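Local coordinates for transaminase (Bacillus megaterium, PDB 5G0A), which is an S-selective omega-transaminase that probably uses its pyridoxal-5'-phosphate cofactor to move amino groups between amines and carbonyl acceptors, at residues Arg133-Arg138 with Lys314-Phe319; Gly170-Ser175 with Met412-Ile417; Leu404-Thr409 with Gly435-Thr440. One frame throughout, in Å; residues are numbered along the deposited sequence.

Interaction 1. Residues Arg133-Arg138 with Lys314-Phe319; sequences RLYTNR and KEIAAF. Unlike the reference sequence in segment 314-319: Ala318 (reference Glu).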
loop_
_atom_site.group_PDB
_atom_site.type_symbol
_atom_site.label_atom_id
_atom_site.label_comp_id
_atom_site.label_asym_id
_atom_site.label_seq_id
_atom_site.Cartn_x
_atom_site.Cartn_y
_atom_site.Cartn_z
ATOM N N ARG B 133 0.248 5.855 16.234
ATOM C CA ARG B 133 1.358 5.262 15.460
ATOM C C ARG B 133 2.706 5.815 15.851
ATOM O O ARG B 133 3.674 5.049 15.978
ATOM C CB ARG B 133 1.096 5.400 13.941
ATOM C CG ARG B 133 -0.094 4.546 13.527
ATOM C CD ARG B 133 -0.580 4.907 12.114
ATOM N NE ARG B 133 -1.298 3.779 11.523
ATOM C CZ ARG B 133 -2.361 3.874 10.740
ATOM N NH1 ARG B 133 -2.880 5.068 10.433
ATOM N NH2 ARG B 133 -2.902 2.753 10.256
ATOM N N LEU B 134 2.786 7.131 16.072
ATOM C CA LEU B 134 4.049 7.730 16.495
ATOM C C LEU B 134 4.444 7.260 17.906
ATOM O O LEU B 134 5.619 6.931 18.133
ATOM C CB LEU B 134 4.013 9.255 16.471
ATOM C CG LEU B 134 4.076 9.910 15.075
ATOM C CD1 LEU B 134 3.567 11.347 15.149
ATOM C CD2 LEU B 134 5.450 9.833 14.387
ATOM N N TYR B 135 3.483 7.244 18.823
ATOM C CA TYR B 135 3.823 6.860 20.220
ATOM C C TYR B 135 4.341 5.422 20.279
ATOM O O TYR B 135 5.348 5.111 20.958
ATOM C CB TYR B 135 2.579 7.026 21.115
ATOM C CG TYR B 135 2.825 6.550 22.528
ATOM C CD1 TYR B 135 3.522 7.345 23.433
ATOM C CD2 TYR B 135 2.401 5.283 22.920
ATOM C CE1 TYR B 135 3.770 6.885 24.722
ATOM C CE2 TYR B 135 2.635 4.817 24.209
ATOM C CZ TYR B 135 3.319 5.619 25.082
ATOM O OH TYR B 135 3.544 5.115 26.350
ATOM N N THR B 136 3.631 4.534 19.599
ATOM C CA THR B 136 3.994 3.114 19.647
ATOM C C THR B 136 5.129 2.799 18.684
ATOM O O THR B 136 5.784 1.759 18.821
ATOM C CB THR B 136 2.814 2.203 19.316
ATOM O OG1 THR B 136 2.363 2.491 17.971
ATOM C CG2 THR B 136 1.630 2.343 20.371
ATOM N N ASN B 137 5.354 3.694 17.711
ATOM C CA ASN B 137 6.262 3.415 16.560
ATOM C C ASN B 137 5.845 2.127 15.830
ATOM O O ASN B 137 6.690 1.268 15.509
ATOM C CB ASN B 137 7.738 3.348 17.004
ATOM C CG ASN B 137 8.723 3.451 15.837
ATOM O OD1 ASN B 137 9.816 2.846 15.867
ATOM N ND2 ASN B 137 8.370 4.239 14.830
ATOM N N ARG B 138 4.542 1.987 15.587
ATOM C CA ARG B 138 3.968 0.784 14.958
ATOM C C ARG B 138 2.909 1.194 13.940
ATOM O O ARG B 138 2.215 2.196 14.158
ATOM C CB ARG B 138 3.275 -0.117 15.986
ATOM C CG ARG B 138 4.181 -0.645 17.094
ATOM C CD ARG B 138 3.312 -1.415 18.064
ATOM N NE ARG B 138 4.052 -1.678 19.303
ATOM C CZ ARG B 138 3.453 -2.038 20.442
ATOM N NH1 ARG B 138 2.128 -2.155 20.485
ATOM N NH2 ARG B 138 4.195 -2.248 21.543
ATOM N N LYS B 314 -1.894 10.937 29.791
ATOM C CA LYS B 314 -0.714 11.577 30.334
ATOM C C LYS B 314 0.571 10.961 29.773
ATOM O O LYS B 314 1.523 11.677 29.484
ATOM C CB LYS B 314 -0.722 11.457 31.863
ATOM C CG LYS B 314 -1.844 12.257 32.495
ATOM C CD LYS B 314 -1.741 12.256 34.018
ATOM C CE LYS B 314 -2.647 13.321 34.609
ATOM N NZ LYS B 314 -4.078 12.952 34.572
ATOM N N GLU B 315 0.598 9.641 29.623
ATOM C CA GLU B 315 1.824 8.999 29.136
ATOM C C GLU B 315 2.082 9.344 27.659
ATOM O O GLU B 315 3.211 9.594 27.283
ATOM C CB GLU B 315 1.872 7.486 29.419
ATOM C CG GLU B 315 1.018 6.615 28.540
ATOM C CD GLU B 315 1.293 5.116 28.689
ATOM O OE1 GLU B 315 2.213 4.685 29.448
ATOM O OE2 GLU B 315 0.559 4.365 28.033
ATOM N N ILE B 316 1.024 9.375 26.859
ATOM C CA ILE B 316 1.166 9.778 25.444
ATOM C C ILE B 316 1.601 11.238 25.319
ATOM O O ILE B 316 2.537 11.567 24.576
ATOM C CB ILE B 316 -0.108 9.439 24.624
ATOM C CG1 ILE B 316 -0.295 7.912 24.564
ATOM C CG2 ILE B 316 -0.011 10.056 23.223
ATOM C CD1 ILE B 316 -1.649 7.488 23.984
ATOM N N ALA B 317 0.943 12.119 26.076
ATOM C CA ALA B 317 1.333 13.531 26.122
ATOM C C ALA B 317 2.791 13.745 26.522
ATOM O O ALA B 317 3.483 14.564 25.941
ATOM C CB ALA B 317 0.407 14.312 27.043
ATOM N N ALA B 318 3.264 12.991 27.516
ATOM C CA ALA B 318 4.642 13.160 27.978
ATOM C C ALA B 318 5.641 12.788 26.868
ATOM O O ALA B 318 6.659 13.445 26.699
ATOM C CB ALA B 318 4.885 12.323 29.239
ATOM N N PHE B 319 5.295 11.766 26.086
ATOM C CA PHE B 319 6.111 11.341 24.962
ATOM C C PHE B 319 6.115 12.415 23.878
ATOM O O PHE B 319 7.175 12.870 23.442
ATOM C CB PHE B 319 5.590 10.020 24.397
ATOM C CG PHE B 319 6.195 9.657 23.062
ATOM C CD1 PHE B 319 7.435 9.020 22.986
ATOM C CD2 PHE B 319 5.517 9.956 21.874
ATOM C CE1 PHE B 319 7.976 8.668 21.754
ATOM C CE2 PHE B 319 6.068 9.613 20.637
ATOM C CZ PHE B 319 7.295 8.967 20.579
#
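Tyr135, in the last turn of helix 121-136, faces Ile316 in the first turns of helix 314-321, their CA atoms 6.5 Å apart. The tyrosine carries the contact. CG of Tyr135 is anti to the backbone N (chi1 176°), which turns the ring toward helix 314-321, where CG1 of Ile316 sits 3.9 Å above the centre of one face in a CH-pi contact. At the ring's edge, near its plane, CD1 of Tyr135 meets CB of Phe319 at 3.5 Å. The same edge turns toward the face of the phenylalanine ring in an offset edge-to-face pair, planes at 86°. CZ of Phe319 comes within 3.6 Å of the backbone O of Leu134. Helix 121-136 ends in a Schellman motif with Asn137 as its C-prime residue, a left-handed position that asparagine tolerates well. Ile316 packs on Leu265 of strand 265-269, and Phe319 touches Leu168 of the second subunit. The OH of Tyr135 is 3.4 Å from OE1 of Glu315, but the angle is too poor for a hydrogen bond; OE2 of the exposed Glu315 bonds a triethylene glycol, probably from the crystallisation liquor. Cohesion between the two helices therefore rests on aromatic and aliphatic packing.

Interaction 2. Residues Gly170-Ser175 with Met412-Ile417; sequences GENSES and MNPNQI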
loop_
_atom_site.group_PDB
_atom_site.type_symbol
_atom_site.label_atom_id
_atom_site.label_comp_id
_atom_site.label_asym_id
_atom_site.label_seq_id
_atom_site.Cartn_x
_atom_site.Cartn_y
_atom_site.Cartn_z
ATOM N N GLY B 170 -25.358 3.321 -7.890
ATOM C CA GLY B 170 -26.329 3.623 -8.927
ATOM C C GLY B 170 -27.643 4.114 -8.361
ATOM O O GLY B 170 -27.876 4.079 -7.149
ATOM N N GLU B 171 -28.507 4.560 -9.263
ATOM C CA GLU B 171 -29.820 5.070 -8.919
ATOM C C GLU B 171 -30.804 3.908 -9.011
ATOM O O GLU B 171 -31.227 3.552 -10.104
ATOM C CB GLU B 171 -30.182 6.167 -9.920
ATOM C CG GLU B 171 -31.475 6.917 -9.676
ATOM C CD GLU B 171 -31.750 7.904 -10.795
ATOM O OE1 GLU B 171 -31.906 7.459 -11.955
ATOM O OE2 GLU B 171 -31.780 9.121 -10.525
ATOM N N ASN B 172 -31.130 3.304 -7.867
ATOM C CA ASN B 172 -32.088 2.182 -7.795
ATOM C C ASN B 172 -31.625 0.950 -8.571
ATOM O O ASN B 172 -32.420 0.234 -9.184
ATOM C CB ASN B 172 -33.491 2.631 -8.235
ATOM C CG ASN B 172 -33.952 3.882 -7.507
ATOM O OD1 ASN B 172 -33.828 3.982 -6.284
ATOM N ND2 ASN B 172 -34.484 4.846 -8.259
ATOM N N SER B 173 -30.317 0.733 -8.549
ATOM C CA SER B 173 -29.695 -0.437 -9.141
ATOM C C SER B 173 -28.450 -0.755 -8.326
ATOM O O SER B 173 -27.650 0.134 -8.045
ATOM C CB SER B 173 -29.328 -0.165 -10.603
ATOM O OG SER B 173 -28.387 -1.113 -11.083
ATOM N N GLU B 174 -28.306 -2.012 -7.925
ATOM C CA GLU B 174 -27.116 -2.449 -7.196
ATOM C C GLU B 174 -26.228 -3.304 -8.096
ATOM O O GLU B 174 -25.901 -4.450 -7.771
ATOM C CB GLU B 174 -27.495 -3.179 -5.903
ATOM C CG GLU B 174 -28.004 -2.256 -4.802
ATOM C CD GLU B 174 -27.960 -2.896 -3.428
ATOM O OE1 GLU B 174 -28.726 -3.854 -3.194
ATOM O OE2 GLU B 174 -27.167 -2.437 -2.574
ATOM N N SER B 175 -25.849 -2.728 -9.236
ATOM C CA SER B 175 -25.018 -3.411 -10.226
ATOM C C SER B 175 -23.924 -2.498 -10.778
ATOM O O SER B 175 -22.875 -2.971 -11.223
ATOM C CB SER B 175 -25.882 -3.955 -11.366
ATOM O OG SER B 175 -26.806 -4.918 -10.886
ATOM N N MET B 412 -29.653 0.705 -3.440
ATOM C CA MET B 412 -31.001 0.189 -3.203
ATOM C C MET B 412 -32.063 1.251 -3.453
ATOM O O MET B 412 -31.831 2.442 -3.248
ATOM C CB MET B 412 -31.147 -0.283 -1.755
ATOM C CG MET B 412 -30.656 -1.685 -1.468
ATOM S SD MET B 412 -31.313 -2.262 0.110
ATOM C CE MET B 412 -33.002 -2.671 -0.340
ATOM N N ASN B 413 -33.235 0.793 -3.877
ATOM C CA ASN B 413 -34.418 1.625 -3.962
ATOM C C ASN B 413 -34.936 1.885 -2.549
ATOM O O ASN B 413 -35.178 0.938 -1.796
ATOM C CB ASN B 413 -35.486 0.930 -4.823
ATOM C CG ASN B 413 -36.521 1.893 -5.376
ATOM O OD1 ASN B 413 -36.923 2.852 -4.714
ATOM N ND2 ASN B 413 -36.974 1.630 -6.596
ATOM N N PRO B 414 -35.085 3.170 -2.170
ATOM C CA PRO B 414 -35.579 3.485 -0.824
ATOM C C PRO B 414 -37.029 3.042 -0.570
ATOM O O PRO B 414 -37.452 2.972 0.587
ATOM C CB PRO B 414 -35.435 5.010 -0.721
ATOM C CG PRO B 414 -35.230 5.505 -2.116
ATOM C CD PRO B 414 -34.663 4.371 -2.914
ATOM N N ASN B 415 -37.779 2.714 -1.620
ATOM C CA ASN B 415 -39.119 2.149 -1.407
ATOM C C ASN B 415 -39.097 0.684 -0.922
ATOM O O ASN B 415 -40.145 0.092 -0.653
ATOM C CB ASN B 415 -40.044 2.370 -2.620
ATOM C CG ASN B 415 -39.666 1.535 -3.835
ATOM O OD1 ASN B 415 -38.949 0.543 -3.739
ATOM N ND2 ASN B 415 -40.176 1.936 -4.996
ATOM N N GLN B 416 -37.889 0.130 -0.793
ATOM C CA GLN B 416 -37.675 -1.224 -0.276
ATOM C C GLN B 416 -37.058 -1.221 1.129
ATOM O O GLN B 416 -36.917 -2.277 1.745
ATOM C CB GLN B 416 -36.764 -2.019 -1.222
ATOM C CG GLN B 416 -37.372 -2.329 -2.584
ATOM C CD GLN B 416 -36.386 -2.968 -3.550
ATOM O OE1 GLN B 416 -35.412 -3.608 -3.141
ATOM N NE2 GLN B 416 -36.644 -2.808 -4.844
ATOM N N ILE B 417 -36.698 -0.035 1.624
ATOM C CA ILE B 417 -35.969 0.106 2.885
ATOM C C ILE B 417 -36.912 0.529 4.008
ATOM O O ILE B 417 -37.426 1.646 3.986
ATOM C CB ILE B 417 -34.824 1.147 2.759
ATOM C CG1 ILE B 417 -33.837 0.760 1.645
ATOM C CG2 ILE B 417 -34.100 1.332 4.091
ATOM C CD1 ILE B 417 -32.719 1.770 1.437
#
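Asn172 and Asn413 bring their amides together through different first torsions: CG of Asn172 lies anti to its own carbonyl carbon, whereas CG of Asn413 lies opposite its backbone nitrogen, next to the carbonyl carbon (chi1 -159°). The two amides stack with their planes 21° apart, and OD1 of Asn172 stands 3.5 Å from CG of Asn413. That oxygen also approaches CA of Asn413 at 3.4 Å and CD of Pro414 at 3.5 Å, contacts of packing alone; its hydrogen bond goes to Arg324 of the second subunit, which also binds the backbone O of Met412. Asparagine suits position 172 in backbone as well as side chain, since its positive phi is one this residue type accepts readily. Asn413 shapes its own loop: its OD1 accepts from the backbone N of Asn415 at 3.2 Å, almost straight at 169° but with the donor above the carbonyl plane, which makes an Asx turn. A leucine in its place would probably leave the N of Asn415 without this acceptor and the Asn172 amide without its stacked partner. Farther along, Glu174 lays its carboxylate against the aliphatic part of Met412, OE1 of Glu174 lying 3.4 Å from CG of Met412, while OE2 of Glu174 is hydrogen-bonded to Thr409. The contact joins two surface loops, one between strands 168-169 and 177-178, the other leading into helix 418-427, whose N-cap position Ile417 occupies, and Arg324 of the second subunit spans both.

Interaction 3. Residues Leu404-Thr409 with Gly435-Thr440; sequences LDRNFT and GVMPNT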
loop_
_atom_site.group_PDB
_atom_site.type_symbol
_atom_site.label_atom_id
_atom_site.label_comp_id
_atom_site.label_asym_id
_atom_site.label_seq_id
_atom_site.Cartn_x
_atom_site.Cartn_y
_atom_site.Cartn_z
ATOM N N LEU B 404 -29.008 -7.988 3.236
ATOM C CA LEU B 404 -27.643 -7.439 3.328
ATOM C C LEU B 404 -27.427 -6.576 4.568
ATOM O O LEU B 404 -26.284 -6.346 4.963
ATOM C CB LEU B 404 -27.249 -6.668 2.056
ATOM C CG LEU B 404 -26.610 -7.411 0.869
ATOM C CD1 LEU B 404 -26.629 -6.540 -0.387
ATOM C CD2 LEU B 404 -25.186 -7.880 1.169
ATOM N N ASP B 405 -28.522 -6.122 5.184
ATOM C CA ASP B 405 -28.483 -5.410 6.473
ATOM C C ASP B 405 -27.403 -4.318 6.432
ATOM O O ASP B 405 -27.440 -3.468 5.547
ATOM C CB ASP B 405 -28.298 -6.393 7.638
ATOM C CG ASP B 405 -28.546 -5.756 9.005
ATOM O OD1 ASP B 405 -29.572 -5.054 9.187
ATOM O OD2 ASP B 405 -27.720 -5.987 9.910
ATOM N N ARG B 406 -26.430 -4.368 7.336
ATOM C CA ARG B 406 -25.456 -3.286 7.457
ATOM C C ARG B 406 -24.396 -3.334 6.348
ATOM O O ARG B 406 -23.530 -2.453 6.271
ATOM C CB ARG B 406 -24.833 -3.264 8.861
ATOM C CG ARG B 406 -25.807 -2.869 9.978
ATOM C CD ARG B 406 -25.253 -3.239 11.352
ATOM N NE ARG B 406 -26.159 -2.851 12.433
ATOM C CZ ARG B 406 -27.132 -3.615 12.927
ATOM N NH1 ARG B 406 -27.343 -4.840 12.447
ATOM N NH2 ARG B 406 -27.898 -3.158 13.919
ATOM N N ASN B 407 -24.483 -4.352 5.487
ATOM C CA ASN B 407 -23.643 -4.453 4.290
ATOM C C ASN B 407 -24.371 -3.992 3.024
ATOM O O ASN B 407 -23.898 -4.229 1.913
ATOM C CB ASN B 407 -23.067 -5.876 4.120
ATOM C CG ASN B 407 -21.815 -6.103 4.953
ATOM O OD1 ASN B 407 -21.067 -5.166 5.222
ATOM N ND2 ASN B 407 -21.578 -7.356 5.367
ATOM N N PHE B 408 -25.507 -3.310 3.196
ATOM C CA PHE B 408 -26.254 -2.759 2.055
ATOM C C PHE B 408 -25.494 -1.587 1.432
ATOM O O PHE B 408 -24.505 -1.116 2.002
ATOM C CB PHE B 408 -27.682 -2.330 2.477
ATOM C CG PHE B 408 -27.794 -0.874 2.894
ATOM C CD1 PHE B 408 -27.016 -0.364 3.932
ATOM C CD2 PHE B 408 -28.684 -0.016 2.241
ATOM C CE1 PHE B 408 -27.111 0.973 4.295
ATOM C CE2 PHE B 408 -28.793 1.319 2.611
ATOM C CZ PHE B 408 -28.003 1.813 3.634
ATOM N N THR B 409 -25.943 -1.134 0.263
ATOM C CA THR B 409 -25.421 0.083 -0.350
ATOM C C THR B 409 -26.599 1.014 -0.648
ATOM O O THR B 409 -27.761 0.575 -0.678
ATOM C CB THR B 409 -24.635 -0.173 -1.659
ATOM O OG1 THR B 409 -25.548 -0.416 -2.735
ATOM C CG2 THR B 409 -23.662 -1.360 -1.517
ATOM N N GLY B 435 -33.686 6.266 10.202
ATOM C CA GLY B 435 -32.369 5.657 10.427
ATOM C C GLY B 435 -31.434 5.741 9.237
ATOM O O GLY B 435 -31.836 6.133 8.136
ATOM N N VAL B 436 -30.182 5.358 9.464
ATOM C CA VAL B 436 -29.161 5.358 8.407
ATOM C C VAL B 436 -29.001 3.979 7.765
ATOM O O VAL B 436 -28.655 3.862 6.583
ATOM C CB VAL B 436 -27.809 5.860 8.945
ATOM C CG1 VAL B 436 -27.944 7.289 9.428
ATOM C CG2 VAL B 436 -27.314 5.003 10.088
ATOM N N MET B 437 -29.260 2.945 8.560
ATOM C CA MET B 437 -29.197 1.556 8.119
ATOM C C MET B 437 -30.618 1.115 7.765
ATOM O O MET B 437 -31.587 1.683 8.274
ATOM C CB MET B 437 -28.605 0.671 9.225
ATOM C CG MET B 437 -27.136 0.947 9.533
ATOM S SD MET B 437 -25.965 0.589 8.201
ATOM C CE MET B 437 -25.539 2.222 7.594
ATOM N N PRO B 438 -30.751 0.110 6.887
ATOM C CA PRO B 438 -32.064 -0.218 6.321
ATOM C C PRO B 438 -33.053 -0.869 7.295
ATOM O O PRO B 438 -34.269 -0.676 7.146
ATOM C CB PRO B 438 -31.717 -1.177 5.173
ATOM C CG PRO B 438 -30.437 -1.816 5.597
ATOM C CD PRO B 438 -29.681 -0.756 6.350
ATOM N N ASN B 439 -32.550 -1.628 8.273
ATOM C CA ASN B 439 -33.419 -2.314 9.249
ATOM C C ASN B 439 -33.362 -1.754 10.659
ATOM O O ASN B 439 -33.838 -2.394 11.597
ATOM C CB ASN B 439 -33.050 -3.804 9.351
ATOM C CG ASN B 439 -33.002 -4.489 8.010
ATOM O OD1 ASN B 439 -33.980 -4.481 7.260
ATOM N ND2 ASN B 439 -31.859 -5.095 7.697
ATOM N N THR B 440 -32.769 -0.574 10.829
ATOM C CA THR B 440 -32.471 -0.115 12.169
ATOM C C THR B 440 -32.698 1.369 12.258
ATOM O O THR B 440 -32.093 2.137 11.525
ATOM C CB THR B 440 -31.001 -0.407 12.552
ATOM O OG1 THR B 440 -30.643 -1.736 12.123
ATOM C CG2 THR B 440 -30.795 -0.263 14.065
HETATM O O HOH W 1 -29.982 -2.385 9.392
#
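Asp405 and Asn439 share the direct hydrogen bond: ND2 of Asn439 gives to OD1 of Asp405 at 2.7 Å, nearly straight at 169°. CG of Asp405, anti to the backbone N (chi1 -168°), carries the carboxylate toward Asn439. The donor meets the anti side of the carboxylate, and the two flat groups are nearly coplanar, 14° apart. A water adds a second link, donating to OD1 of Asp405, accepting from the backbone N of Asn439 and bonding OG1 of Thr440. Beside these groups Pro438 lies over one face of Phe408, its CD 3.8 Å from the ring centroid in a CH-pi contact. CE of Met437 reaches CE1 at the edge of the same ring, 3.9 Å away, and its sulfur, which also touches CG of Arg406, makes an oblique Met-aromatic contact.

Farther out, NH1 of Arg406 forms a salt bridge with OD2 of Asp405 at 2.8 Å, weak as a hydrogen bond, while its NE and NH2 bind the carbonyls of Gly243 and Ser244. ND2 of Asn439 also gives to the O of Val402. Segment 435-440 ties the contact to strand 387-392, on which Thr440 packs, and to helix 418-427, where Thr419 bonds the backbone of Pro438.

Overall arrangement
Interactions 2 and 3 are neighbours, their centres about 12 Å apart, and they touch: OE2 of Glu174 lies 2.6 Å from OG1 of Thr409, probably a hydrogen bond, and Ile417 packs on both Pro438 and Phe408. Their segments alternate along the chain, and the loop before helix 418-427 supplies one segment to each. Interaction 1 stands apart, with centres about 45 Å from interaction 2, on the opposite side of the chain's centre, and about 37 Å from interaction 3. Interactions 1 and 2 nevertheless both border the second subunit. In interaction 3 the side chain of Val436 is about 9 Å from a bound pyridoxal-5'-phosphate.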